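Local coordinates for protein 6-phospho-alpha-glucosidase (Merdibacter massiliensis, PDB 6VC6) that probably hydrolyses 6-phospho-alpha-glucosides as a family 4 glycoside hydrolase, and binds NAD, a manganese ion and glucose 6-phosphate, at residues A[397-403]-A[437-441]. Sequence-based numbering, arbitrary orientation.
Sequences AYYEHSY and WPELK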
loop_
_atom_site.group_PDB
_atom_site.type_symbol
_atom_site.label_atom_id
_atom_site.label_comp_id
_atom_site.label_asym_id
_atom_site.label_seq_id
_atom_site.Cartn_x
_atom_site.Cartn_y
_atom_site.Cartn_z
ATOM N N ALA A 397 2.402 6.710 20.419
ATOM C CA ALA A 397 1.513 6.016 21.344
ATOM C C ALA A 397 1.797 4.523 21.380
ATOM O O ALA A 397 1.628 3.885 22.426
ATOM C CB ALA A 397 0.055 6.269 20.960
ATOM N N TYR A 398 2.222 3.948 20.253
ATOM C CA TYR A 398 2.566 2.530 20.231
ATOM C C TYR A 398 3.789 2.250 21.096
ATOM O O TYR A 398 3.806 1.289 21.874
ATOM C CB TYR A 398 2.810 2.070 18.793
ATOM C CG TYR A 398 3.574 0.768 18.699
ATOM C CD1 TYR A 398 2.939 -0.448 18.912
ATOM C CD2 TYR A 398 4.932 0.755 18.402
ATOM C CE1 TYR A 398 3.632 -1.641 18.832
ATOM C CE2 TYR A 398 5.633 -0.432 18.320
ATOM C CZ TYR A 398 4.977 -1.627 18.534
ATOM O OH TYR A 398 5.671 -2.813 18.452
ATOM N N TYR A 399 4.824 3.082 20.974
ATOM C CA TYR A 399 6.065 2.843 21.702
ATOM C C TYR A 399 5.960 3.229 23.172
ATOM O O TYR A 399 6.588 2.586 24.020
ATOM C CB TYR A 399 7.215 3.611 21.046
ATOM C CG TYR A 399 7.849 2.884 19.884
ATOM C CD1 TYR A 399 8.699 1.807 20.094
ATOM C CD2 TYR A 399 7.597 3.275 18.575
ATOM C CE1 TYR A 399 9.281 1.138 19.034
ATOM C CE2 TYR A 399 8.175 2.614 17.509
ATOM C CZ TYR A 399 9.015 1.546 17.744
ATOM O OH TYR A 399 9.591 0.886 16.685
ATOM N N GLU A 400 5.183 4.259 23.494
ATOM C CA GLU A 400 5.099 4.771 24.854
ATOM C C GLU A 400 3.899 4.240 25.626
ATOM O O GLU A 400 3.766 4.548 26.814
ATOM C CB GLU A 400 5.055 6.303 24.837
ATOM C CG GLU A 400 6.325 6.955 24.317
ATOM C CD GLU A 400 6.188 8.456 24.172
ATOM O OE1 GLU A 400 6.777 9.021 23.226
ATOM O OE2 GLU A 400 5.490 9.073 25.005
ATOM N N HIS A 401 3.034 3.450 24.987
ATOM C CA HIS A 401 1.791 2.986 25.607
ATOM C C HIS A 401 0.985 4.165 26.146
ATOM O O HIS A 401 0.465 4.134 27.263
ATOM C CB HIS A 401 2.066 1.963 26.712
ATOM C CG HIS A 401 2.758 0.725 26.235
ATOM N ND1 HIS A 401 2.351 0.026 25.118
ATOM C CD2 HIS A 401 3.827 0.056 26.727
ATOM C CE1 HIS A 401 3.140 -1.018 24.943
ATOM N NE2 HIS A 401 4.044 -1.023 25.905
ATOM N N SER A 402 0.883 5.219 25.340
ATOM C CA SER A 402 0.358 6.507 25.779
ATOM C C SER A 402 -0.994 6.763 25.123
ATOM O O SER A 402 -1.074 6.956 23.905
ATOM C CB SER A 402 1.342 7.627 25.450
ATOM O OG SER A 402 0.810 8.893 25.797
ATOM N N TYR A 403 -2.053 6.767 25.937
ATOM C CA TYR A 403 -3.355 7.220 25.456
ATOM C C TYR A 403 -3.288 8.674 25.006
ATOM O O TYR A 403 -3.939 9.062 24.029
ATOM C CB TYR A 403 -4.404 7.038 26.556
ATOM C CG TYR A 403 -5.804 7.505 26.201
ATOM C CD1 TYR A 403 -6.173 8.840 26.336
ATOM C CD2 TYR A 403 -6.763 6.607 25.751
ATOM C CE1 TYR A 403 -7.448 9.266 26.018
ATOM C CE2 TYR A 403 -8.043 7.025 25.433
ATOM C CZ TYR A 403 -8.380 8.356 25.569
ATOM O OH TYR A 403 -9.651 8.776 25.252
ATOM N N TRP A 437 -4.323 -4.123 19.698
ATOM C CA TRP A 437 -3.645 -2.850 19.870
ATOM C C TRP A 437 -2.603 -2.945 20.973
ATOM O O TRP A 437 -2.650 -3.848 21.812
ATOM C CB TRP A 437 -4.655 -1.753 20.226
ATOM C CG TRP A 437 -5.243 -1.036 19.054
ATOM C CD1 TRP A 437 -5.283 -1.465 17.759
ATOM C CD2 TRP A 437 -5.881 0.246 19.073
ATOM N NE1 TRP A 437 -5.908 -0.529 16.971
ATOM C CE2 TRP A 437 -6.283 0.531 17.753
ATOM C CE3 TRP A 437 -6.150 1.181 20.077
ATOM C CZ2 TRP A 437 -6.941 1.711 17.414
ATOM C CZ3 TRP A 437 -6.801 2.351 19.737
ATOM C CH2 TRP A 437 -7.188 2.606 18.417
ATOM N N PRO A 438 -1.640 -2.028 21.006
ATOM C CA PRO A 438 -0.839 -1.862 22.220
ATOM C C PRO A 438 -1.685 -1.233 23.314
ATOM O O PRO A 438 -2.708 -0.596 23.057
ATOM C CB PRO A 438 0.292 -0.927 21.779
ATOM C CG PRO A 438 -0.301 -0.145 20.655
ATOM C CD PRO A 438 -1.216 -1.104 19.937
ATOM N N GLU A 439 -1.256 -1.436 24.556
ATOM C CA GLU A 439 -1.942 -0.808 25.674
ATOM C C GLU A 439 -1.796 0.706 25.584
ATOM O O GLU A 439 -0.741 1.220 25.202
ATOM C CB GLU A 439 -1.388 -1.315 27.004
ATOM C CG GLU A 439 -2.448 -1.827 27.967
ATOM C CD GLU A 439 -1.889 -2.097 29.351
ATOM O OE1 GLU A 439 -1.508 -1.128 30.039
ATOM O OE2 GLU A 439 -1.821 -3.275 29.754
ATOM N N LEU A 440 -2.866 1.420 25.918
ATOM C CA LEU A 440 -2.884 2.881 25.888
ATOM C C LEU A 440 -3.288 3.367 27.274
ATOM O O LEU A 440 -4.473 3.355 27.624
ATOM C CB LEU A 440 -3.832 3.400 24.810
ATOM C CG LEU A 440 -3.466 3.073 23.360
ATOM C CD1 LEU A 440 -4.454 3.719 22.400
ATOM C CD2 LEU A 440 -2.044 3.511 23.047
ATOM N N LYS A 441 -2.305 3.792 28.062
ATOM C CA LYS A 441 -2.556 4.246 29.424
ATOM C C LYS A 441 -2.063 5.674 29.630
ATOM O O LYS A 441 -1.695 6.356 28.674
ATOM C CB LYS A 441 -1.888 3.307 30.430
ATOM C CG LYS A 441 -2.494 1.915 30.472
ATOM C CD LYS A 441 -4.007 1.978 30.593
ATOM C CE LYS A 441 -4.577 0.672 31.120
ATOM N NZ LYS A 441 -5.991 0.827 31.557
HETATM O O HOH W 1 -1.431 8.822 28.302
#
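The turn between helix 378-400 and helix 403-412 is the docking site for the last residues of the chain, and backbone bonds that join H401 and Y403 to K441 fix the tail there. H401 leaves the first helix with positive phi (53°), and S402 is the N-cap of the next, its OG bonded to K405 N, a position suited to a short hydroxyl side chain. Such a sharp corner exposes polar main-chain groups, and the extended tail takes up two of them: K441 N donates to H401 O at 2.9 Å, nearly straight although the donor lies well above the carbonyl plane, and Y403 N gives its proton to K441 O at 2.8 Å. Farther back along the tail, E439 O lies at the edge of the H401 imidazole, where ND1 makes a weak, bent bond to it of 3.3 Å; the CA-H of H401 makes a bent contact with the same oxygen, CA to E439 O at 3.1 Å.

Apolar side chains pack beside these backbone bonds. The branched end of L440 lets one methyl, CD2, rest 4.0 Å from A397 CB, small enough to admit it, and also against A397 O and S402 O, while its CB packs on the backbone of Y403; A406 of helix 403-412 is a further neighbour of L440. A first torsion near 180° (chi1 178°) swings the Y403 ring away from the tail toward helix 419-432, where its hydroxyl bonds D427. P438, a rigid ring without an N-H to satisfy, crosses the side chain of Y398 at about a right angle. Y398 also packs on V124 and I127 of helix 113-136, and the edge of its ring receives the proline, CD1 to P438 CG at 3.7 Å.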